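Long-range contacts in laccase (Botrytis aclada, PDB 3SQR), which is a glycosylated multicopper oxidase that takes electrons from phenolic compounds and passes them through its copper ions to reduce molecular oxygen to water: residues A[448-453]-A[509-514]; A[459-464]-A[526-531]; A[475-480]-A[503-508]. All blocks are in the same frame, centred on the assembly; numbering follows the deposited sequence.

Contact 1. Residues A[448-453]-A[509-514]; sequences WVVYVI and YLAIAF
The shortest polar bond here runs from Y451 N to I512 O, 2.7 Å and nearly straight. I512 N returns the favour to Y451 O, and the same two-way exchange joins V449 with F514 and I453 with L510, so six backbone bonds zip this antiparallel ladder together. Between them, V450–A513 and V452–A511 are non-hydrogen-bonded pairs, and the valine methyls rest on the small alanines: V450 CG2 is 3.8 Å from A513 CB. The tightest side-chain meeting is on the other face. V449 turns CG1 between its own N and carbonyl carbon (chi1 55°), which sets that methyl 3.3 Å from the centroid of the F514 ring, squarely over one face in a CH-pi contact. F540 meets the same ring edge-to-face. Y451 runs beside I512, whose CG1 reaches the edge of the phenol ring, while the hydroxyl goes on to E392. L510 and F514 touch I465 and L467 of strand 463-467, across the sandwich. This is a central strand pair of one sheet of a cupredoxin-like beta sandwich, the domain type repeated in multicopper oxidases.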
# COMPACT_ATOMS: atom_id res chain seq x y z
N TRP A 448 -6.74 -11.89 -20.96
CA TRP A 448 -7.13 -11.21 -19.72
C TRP A 448 -7.74 -12.17 -18.75
O TRP A 448 -8.30 -13.24 -19.13
CB TRP A 448 -8.10 -10.10 -20.00
CG TRP A 448 -7.54 -9.01 -20.74
CD1 TRP A 448 -7.27 -8.98 -22.07
CD2 TRP A 448 -7.17 -7.72 -20.21
NE1 TRP A 448 -6.75 -7.77 -22.41
CE2 TRP A 448 -6.63 -6.99 -21.29
CE3 TRP A 448 -7.20 -7.15 -18.96
CZ2 TRP A 448 -6.19 -5.68 -21.15
CZ3 TRP A 448 -6.75 -5.86 -18.81
CH2 TRP A 448 -6.25 -5.13 -19.90
N VAL A 449 -7.61 -11.82 -17.47
CA VAL A 449 -8.34 -12.48 -16.41
C VAL A 449 -9.21 -11.46 -15.69
O VAL A 449 -8.76 -10.34 -15.50
CB VAL A 449 -7.42 -13.21 -15.41
CG1 VAL A 449 -6.37 -12.28 -14.81
CG2 VAL A 449 -8.28 -13.80 -14.30
N VAL A 450 -10.47 -11.82 -15.43
CA VAL A 450 -11.31 -11.10 -14.46
C VAL A 450 -11.36 -11.97 -13.22
O VAL A 450 -11.71 -13.17 -13.24
CB VAL A 450 -12.70 -10.78 -14.94
CG1 VAL A 450 -13.59 -10.26 -13.75
CG2 VAL A 450 -12.66 -9.77 -16.04
N TYR A 451 -10.91 -11.38 -12.12
CA TYR A 451 -10.86 -12.06 -10.87
C TYR A 451 -11.94 -11.43 -10.02
O TYR A 451 -11.96 -10.19 -9.81
CB TYR A 451 -9.49 -11.88 -10.19
CG TYR A 451 -9.40 -12.49 -8.84
CD1 TYR A 451 -9.33 -13.87 -8.67
CD2 TYR A 451 -9.35 -11.70 -7.69
CE1 TYR A 451 -9.21 -14.42 -7.43
CE2 TYR A 451 -9.25 -12.26 -6.45
CZ TYR A 451 -9.18 -13.62 -6.32
OH TYR A 451 -9.08 -14.17 -5.05
N VAL A 452 -12.88 -12.25 -9.59
CA VAL A 452 -14.00 -11.78 -8.78
C VAL A 452 -13.77 -12.32 -7.38
O VAL A 452 -13.67 -13.50 -7.18
CB VAL A 452 -15.41 -12.27 -9.29
CG1 VAL A 452 -16.51 -11.78 -8.32
CG2 VAL A 452 -15.75 -11.69 -10.66
N ILE A 453 -13.71 -11.43 -6.41
CA ILE A 453 -13.57 -11.86 -5.06
C ILE A 453 -14.83 -11.38 -4.33
O ILE A 453 -15.24 -10.23 -4.43
CB ILE A 453 -12.27 -11.34 -4.39
CG1 ILE A 453 -12.17 -11.91 -2.97
CG2 ILE A 453 -12.16 -9.82 -4.50
CD1 ILE A 453 -10.80 -11.76 -2.33
N TYR A 509 -18.92 -7.69 -3.80
CA TYR A 509 -17.83 -8.28 -4.58
C TYR A 509 -17.03 -7.22 -5.33
O TYR A 509 -17.47 -6.13 -5.63
CB TYR A 509 -18.38 -9.38 -5.51
CG TYR A 509 -19.27 -8.84 -6.58
CD1 TYR A 509 -20.64 -8.73 -6.38
CD2 TYR A 509 -18.75 -8.50 -7.84
CE1 TYR A 509 -21.45 -8.23 -7.38
CE2 TYR A 509 -19.55 -8.01 -8.82
CZ TYR A 509 -20.90 -7.88 -8.59
OH TYR A 509 -21.68 -7.41 -9.63
N LEU A 510 -15.80 -7.60 -5.62
CA LEU A 510 -14.91 -6.81 -6.39
C LEU A 510 -14.46 -7.67 -7.55
O LEU A 510 -14.00 -8.79 -7.35
CB LEU A 510 -13.73 -6.43 -5.50
CG LEU A 510 -12.56 -5.76 -6.20
CD1 LEU A 510 -12.96 -4.34 -6.74
CD2 LEU A 510 -11.32 -5.72 -5.29
N ALA A 511 -14.66 -7.13 -8.75
CA ALA A 511 -14.25 -7.81 -9.97
C ALA A 511 -13.14 -6.95 -10.56
O ALA A 511 -13.37 -5.82 -10.97
CB ALA A 511 -15.46 -7.95 -10.94
N ILE A 512 -11.94 -7.52 -10.58
CA ILE A 512 -10.75 -6.85 -11.07
C ILE A 512 -10.18 -7.63 -12.23
O ILE A 512 -10.02 -8.83 -12.15
CB ILE A 512 -9.68 -6.66 -9.95
CG1 ILE A 512 -9.28 -7.95 -9.29
CG2 ILE A 512 -10.13 -5.60 -8.93
CD1 ILE A 512 -8.00 -7.83 -8.46
N ALA A 513 -9.87 -6.93 -13.29
CA ALA A 513 -9.28 -7.51 -14.48
C ALA A 513 -7.81 -7.12 -14.59
O ALA A 513 -7.42 -6.00 -14.25
CB ALA A 513 -10.03 -6.98 -15.73
N PHE A 514 -7.00 -8.04 -15.08
CA PHE A 514 -5.64 -7.70 -15.48
C PHE A 514 -5.19 -8.63 -16.59
O PHE A 514 -5.84 -9.64 -16.83
CB PHE A 514 -4.70 -7.75 -14.28
CG PHE A 514 -4.69 -9.07 -13.57
CD1 PHE A 514 -5.58 -9.33 -12.53
CD2 PHE A 514 -3.74 -10.06 -13.88
CE1 PHE A 514 -5.60 -10.49 -11.91
CE2 PHE A 514 -3.72 -11.23 -13.18
CZ PHE A 514 -4.63 -11.44 -12.18

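Contact 2. Residues A[459-464]-A[526-531]; sequences FGIWHP and CHIAWH. With CU (copper (II) ion), chain D; CU (copper (II) ion), chain F.
H463 and H531 reach the same copper ion from the two sides of this contact, meeting rim to rim with their ring planes at 49° and neither lying over the other's face. H463 ND1 and H531 ND1 each bind the metal at 2.0 Å. The third ligand, C526 SG, is 2.2 Å from the copper; it lies at the edge of the H463 imidazole, in its plane, and gets there by pointing anti to the backbone N of its own residue (chi1 -180°). The three donors and the metal are close to coplanar, the trigonal arrangement of a type 1 copper site. I528 closes one side of that plane with CD1, 3.5 Å from the copper, while its CG2 branch covers one face of the H531 ring. I461 CG2 does the same for the H463 ring. The sulfur is also gripped by a backbone donor: I528 N bonds to C526 SG at 3.4 Å, fixing where the sulfur sits. P464 crosses I528 at about a right angle, with its CD 3.6 Å from I528 CG1, and its carbonyl O accepts H527 N at 2.8 Å, locking the ligand loop to the strand. H527 turns away from that copper and binds a second one through NE2, together with H126 and H168, so the consecutive residues C526 and H527 link the mononuclear copper to the oxygen-reducing cluster, the route electrons are thought to take in this family. Around the site, W404 of strand 402-406 meets H463 edge-to-face, strands 501-504 and 520-526 flank strand 463-467, and helix 529-533 packs W530 against helix 210-217.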
# COMPACT_ATOMS: atom_id res chain seq x y z
N PHE A 459 -19.60 -10.09 7.48
CA PHE A 459 -19.19 -9.03 8.40
C PHE A 459 -19.31 -7.65 7.77
O PHE A 459 -19.29 -6.64 8.45
CB PHE A 459 -17.76 -9.26 8.85
CG PHE A 459 -17.55 -10.54 9.54
CD1 PHE A 459 -18.33 -10.94 10.62
CD2 PHE A 459 -16.53 -11.39 9.12
CE1 PHE A 459 -18.09 -12.15 11.27
CE2 PHE A 459 -16.32 -12.61 9.77
CZ PHE A 459 -17.08 -12.97 10.84
N GLY A 460 -19.43 -7.60 6.44
CA GLY A 460 -19.62 -6.33 5.84
C GLY A 460 -18.42 -5.36 6.01
O GLY A 460 -18.60 -4.15 5.90
N ILE A 461 -17.22 -5.91 6.17
CA ILE A 461 -15.99 -5.09 6.20
C ILE A 461 -15.56 -4.74 4.76
O ILE A 461 -15.64 -5.59 3.89
CB ILE A 461 -14.84 -5.79 6.90
CG1 ILE A 461 -15.12 -5.94 8.43
CG2 ILE A 461 -13.54 -4.94 6.67
CD1 ILE A 461 -14.37 -7.09 9.12
N TRP A 462 -15.13 -3.50 4.51
CA TRP A 462 -14.59 -3.13 3.17
C TRP A 462 -13.06 -3.37 3.13
O TRP A 462 -12.30 -2.59 3.75
CB TRP A 462 -14.90 -1.66 2.86
CG TRP A 462 -16.33 -1.43 2.58
CD1 TRP A 462 -17.37 -1.63 3.43
CD2 TRP A 462 -16.90 -0.94 1.35
NE1 TRP A 462 -18.55 -1.27 2.83
CE2 TRP A 462 -18.29 -0.88 1.54
CE3 TRP A 462 -16.36 -0.56 0.13
CZ2 TRP A 462 -19.16 -0.44 0.54
CZ3 TRP A 462 -17.24 -0.12 -0.89
CH2 TRP A 462 -18.62 -0.07 -0.67
N HIS A 463 -12.64 -4.48 2.52
CA HIS A 463 -11.27 -4.99 2.58
C HIS A 463 -10.45 -4.38 1.45
O HIS A 463 -10.82 -4.51 0.29
CB HIS A 463 -11.19 -6.52 2.45
CG HIS A 463 -12.00 -7.26 3.47
ND1 HIS A 463 -11.47 -7.69 4.66
CD2 HIS A 463 -13.31 -7.63 3.47
CE1 HIS A 463 -12.42 -8.28 5.38
NE2 HIS A 463 -13.53 -8.30 4.66
N PRO A 464 -9.37 -3.64 1.79
CA PRO A 464 -8.50 -3.06 0.74
C PRO A 464 -7.67 -4.14 0.07
O PRO A 464 -6.74 -4.70 0.67
CB PRO A 464 -7.64 -2.08 1.51
CG PRO A 464 -7.55 -2.73 2.92
CD PRO A 464 -8.91 -3.30 3.15
N CYS A 526 -5.84 -8.81 1.30
CA CYS A 526 -6.32 -7.67 2.06
C CYS A 526 -5.11 -6.99 2.72
O CYS A 526 -4.23 -7.67 3.28
CB CYS A 526 -7.29 -8.12 3.15
SG CYS A 526 -7.86 -6.72 4.04
N HIS A 527 -5.07 -5.67 2.63
CA HIS A 527 -3.95 -4.89 3.14
C HIS A 527 -4.18 -4.46 4.59
O HIS A 527 -3.31 -3.76 5.19
CB HIS A 527 -3.71 -3.62 2.27
CG HIS A 527 -2.26 -3.28 2.07
ND1 HIS A 527 -1.43 -2.99 3.12
CD2 HIS A 527 -1.49 -3.17 0.94
CE1 HIS A 527 -0.22 -2.72 2.67
NE2 HIS A 527 -0.21 -2.84 1.35
N ILE A 528 -5.30 -4.87 5.19
CA ILE A 528 -5.46 -4.70 6.64
C ILE A 528 -4.48 -5.73 7.24
O ILE A 528 -4.60 -6.94 6.96
CB ILE A 528 -6.89 -4.95 7.09
CG1 ILE A 528 -7.84 -3.87 6.58
CG2 ILE A 528 -6.92 -5.05 8.67
CD1 ILE A 528 -9.36 -4.19 6.75
N ALA A 529 -3.46 -5.26 7.95
CA ALA A 529 -2.37 -6.10 8.30
C ALA A 529 -2.84 -7.31 9.10
O ALA A 529 -2.34 -8.40 8.87
CB ALA A 529 -1.25 -5.30 9.08
N TRP A 530 -3.78 -7.10 10.02
CA TRP A 530 -4.33 -8.24 10.74
C TRP A 530 -4.92 -9.27 9.81
O TRP A 530 -4.68 -10.47 10.05
CB TRP A 530 -5.38 -7.83 11.75
CG TRP A 530 -5.00 -6.68 12.63
CD1 TRP A 530 -5.63 -5.51 12.73
CD2 TRP A 530 -3.93 -6.65 13.59
NE1 TRP A 530 -5.04 -4.73 13.69
CE2 TRP A 530 -4.02 -5.44 14.25
CE3 TRP A 530 -3.00 -7.60 14.03
CZ2 TRP A 530 -3.15 -5.09 15.28
CZ3 TRP A 530 -2.14 -7.27 15.03
CH2 TRP A 530 -2.23 -6.01 15.63
N HIS A 531 -5.64 -8.82 8.77
CA HIS A 531 -6.33 -9.74 7.86
C HIS A 531 -5.34 -10.48 6.99
O HIS A 531 -5.45 -11.69 6.81
CB HIS A 531 -7.36 -8.99 7.02
CG HIS A 531 -8.47 -8.41 7.84
ND1 HIS A 531 -9.52 -7.73 7.29
CD2 HIS A 531 -8.67 -8.38 9.18
CE1 HIS A 531 -10.34 -7.33 8.25
NE2 HIS A 531 -9.85 -7.74 9.41
CU CU D . -9.58 -7.41 5.29
CU CU F . 1.53 -2.47 0.26

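Contact 3. Residues A[475-480]-A[503-508]; sequences VAQETD and ALPGNG
This is a partly buried bridge between the two sheets of the C-terminal domain, where the end of strand 472-478 lies against the turn that follows strand 501-504. One side-chain hydrogen bond anchors it: Q477 NE2 donates to A503 O at 2.8 Å, on a lone pair in the carbonyl plane. CG of Q477 stands anti to the backbone N (chi1 179°) and the chain stays extended, which carries the amide across to the other sheet; the same nitrogen also bonds to D370, so two acceptors hold it. P505 packs against the Q477 chain. Its ring crosses Q477 obliquely, CG to CG at 3.7 Å, and its CB meets T479 CG2 at the same 3.7 Å, with W462 packed on both P505 and T479. At the far end G508 touches backbone alone: its CA makes CH...O contacts with E478 O at 3.2 Å and D480 O at 3.1 Å. The bond from G508 N to P505 O, 2.8 Å, closes a type II beta turn with N507 at positive phi, the tight corner by which the chain leaves one sheet of the cupredoxin sandwich for the other.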
# COMPACT_ATOMS: atom_id res chain seq x y z
N VAL A 475 -13.56 -3.61 -12.87
CA VAL A 475 -14.71 -3.81 -13.77
C VAL A 475 -16.06 -3.78 -13.01
O VAL A 475 -17.11 -3.45 -13.56
CB VAL A 475 -14.52 -4.99 -14.68
CG1 VAL A 475 -13.14 -4.76 -15.50
CG2 VAL A 475 -14.59 -6.35 -14.02
N ALA A 476 -15.99 -4.03 -11.72
CA ALA A 476 -17.16 -3.93 -10.83
C ALA A 476 -16.69 -3.83 -9.39
O ALA A 476 -15.80 -4.55 -8.94
CB ALA A 476 -18.05 -5.18 -10.97
N GLN A 477 -17.32 -2.97 -8.64
CA GLN A 477 -17.03 -2.88 -7.22
C GLN A 477 -18.42 -2.62 -6.64
O GLN A 477 -18.94 -1.50 -6.67
CB GLN A 477 -16.04 -1.76 -6.99
CG GLN A 477 -15.69 -1.57 -5.53
CD GLN A 477 -14.79 -0.44 -5.29
OE1 GLN A 477 -15.05 0.69 -5.67
NE2 GLN A 477 -13.66 -0.74 -4.62
N GLU A 478 -19.05 -3.69 -6.20
CA GLU A 478 -20.48 -3.70 -5.97
C GLU A 478 -20.84 -4.18 -4.60
O GLU A 478 -20.31 -5.21 -4.12
CB GLU A 478 -21.16 -4.63 -6.99
CG GLU A 478 -20.97 -4.19 -8.43
CD GLU A 478 -21.72 -2.93 -8.80
OE1 GLU A 478 -22.79 -2.72 -8.22
OE2 GLU A 478 -21.22 -2.18 -9.67
N THR A 479 -21.82 -3.48 -4.03
CA THR A 479 -22.45 -3.89 -2.77
C THR A 479 -23.69 -4.70 -3.10
O THR A 479 -24.81 -4.21 -3.02
CB THR A 479 -22.77 -2.69 -1.92
OG1 THR A 479 -23.55 -1.74 -2.68
CG2 THR A 479 -21.48 -2.03 -1.52
N ASP A 480 -23.43 -5.94 -3.46
CA ASP A 480 -24.48 -6.92 -3.69
C ASP A 480 -23.85 -8.26 -3.84
O ASP A 480 -22.61 -8.41 -3.80
CB ASP A 480 -25.35 -6.54 -4.90
CG ASP A 480 -26.84 -7.02 -4.74
OD1 ASP A 480 -27.18 -7.91 -3.91
OD2 ASP A 480 -27.67 -6.50 -5.50
N ALA A 503 -11.10 -1.68 -2.75
CA ALA A 503 -11.93 -2.26 -1.74
C ALA A 503 -12.79 -3.39 -2.25
O ALA A 503 -13.47 -3.23 -3.28
CB ALA A 503 -12.85 -1.18 -1.12
N LEU A 504 -12.73 -4.51 -1.56
CA LEU A 504 -13.80 -5.51 -1.62
C LEU A 504 -14.93 -4.96 -0.75
O LEU A 504 -14.81 -4.89 0.47
CB LEU A 504 -13.34 -6.83 -1.08
CG LEU A 504 -14.40 -7.87 -0.73
CD1 LEU A 504 -15.28 -8.18 -1.93
CD2 LEU A 504 -13.67 -9.12 -0.18
N PRO A 505 -16.04 -4.59 -1.37
CA PRO A 505 -17.12 -4.01 -0.53
C PRO A 505 -17.67 -4.99 0.45
O PRO A 505 -17.90 -6.10 0.12
CB PRO A 505 -18.20 -3.66 -1.56
CG PRO A 505 -17.41 -3.39 -2.82
CD PRO A 505 -16.39 -4.51 -2.79
N GLY A 506 -17.97 -4.51 1.66
CA GLY A 506 -18.54 -5.33 2.67
C GLY A 506 -19.85 -5.93 2.17
O GLY A 506 -20.72 -5.20 1.69
N ASN A 507 -19.86 -7.25 2.24
CA ASN A 507 -20.95 -8.16 1.79
C ASN A 507 -21.18 -8.08 0.29
O ASN A 507 -22.23 -8.55 -0.20
CB ASN A 507 -22.24 -7.84 2.55
CG ASN A 507 -22.09 -8.10 4.04
OD1 ASN A 507 -21.47 -9.07 4.45
ND2 ASN A 507 -22.68 -7.23 4.87
N GLY A 508 -20.19 -7.59 -0.44
CA GLY A 508 -20.31 -7.46 -1.87
C GLY A 508 -19.23 -8.19 -2.62
O GLY A 508 -18.75 -9.22 -2.18

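Overall arrangement
Following the chain, segments 448-453, 459-464 and 475-480 come first, and their partners 503-508, 509-514 and 526-531 follow. Contact 3 therefore closes the shortest loop and falls within the spans of both others, whereas contacts 1 and 2 cross. Contact 1 pairs neighbours in one sheet; strand 472-478 adds to it beyond strand 509-515, with A511 N to A476 O (2.8 Å) joining contacts 1 and 3. In the opposite sheet, H463 O to L504 N (2.7 Å) joins contacts 2 and 3. Contacts 1 and 2 do not touch, their nearest atoms being about 6 Å apart; contact 3 touches both, tying the sheet of contact 1 to the strand that carries H463.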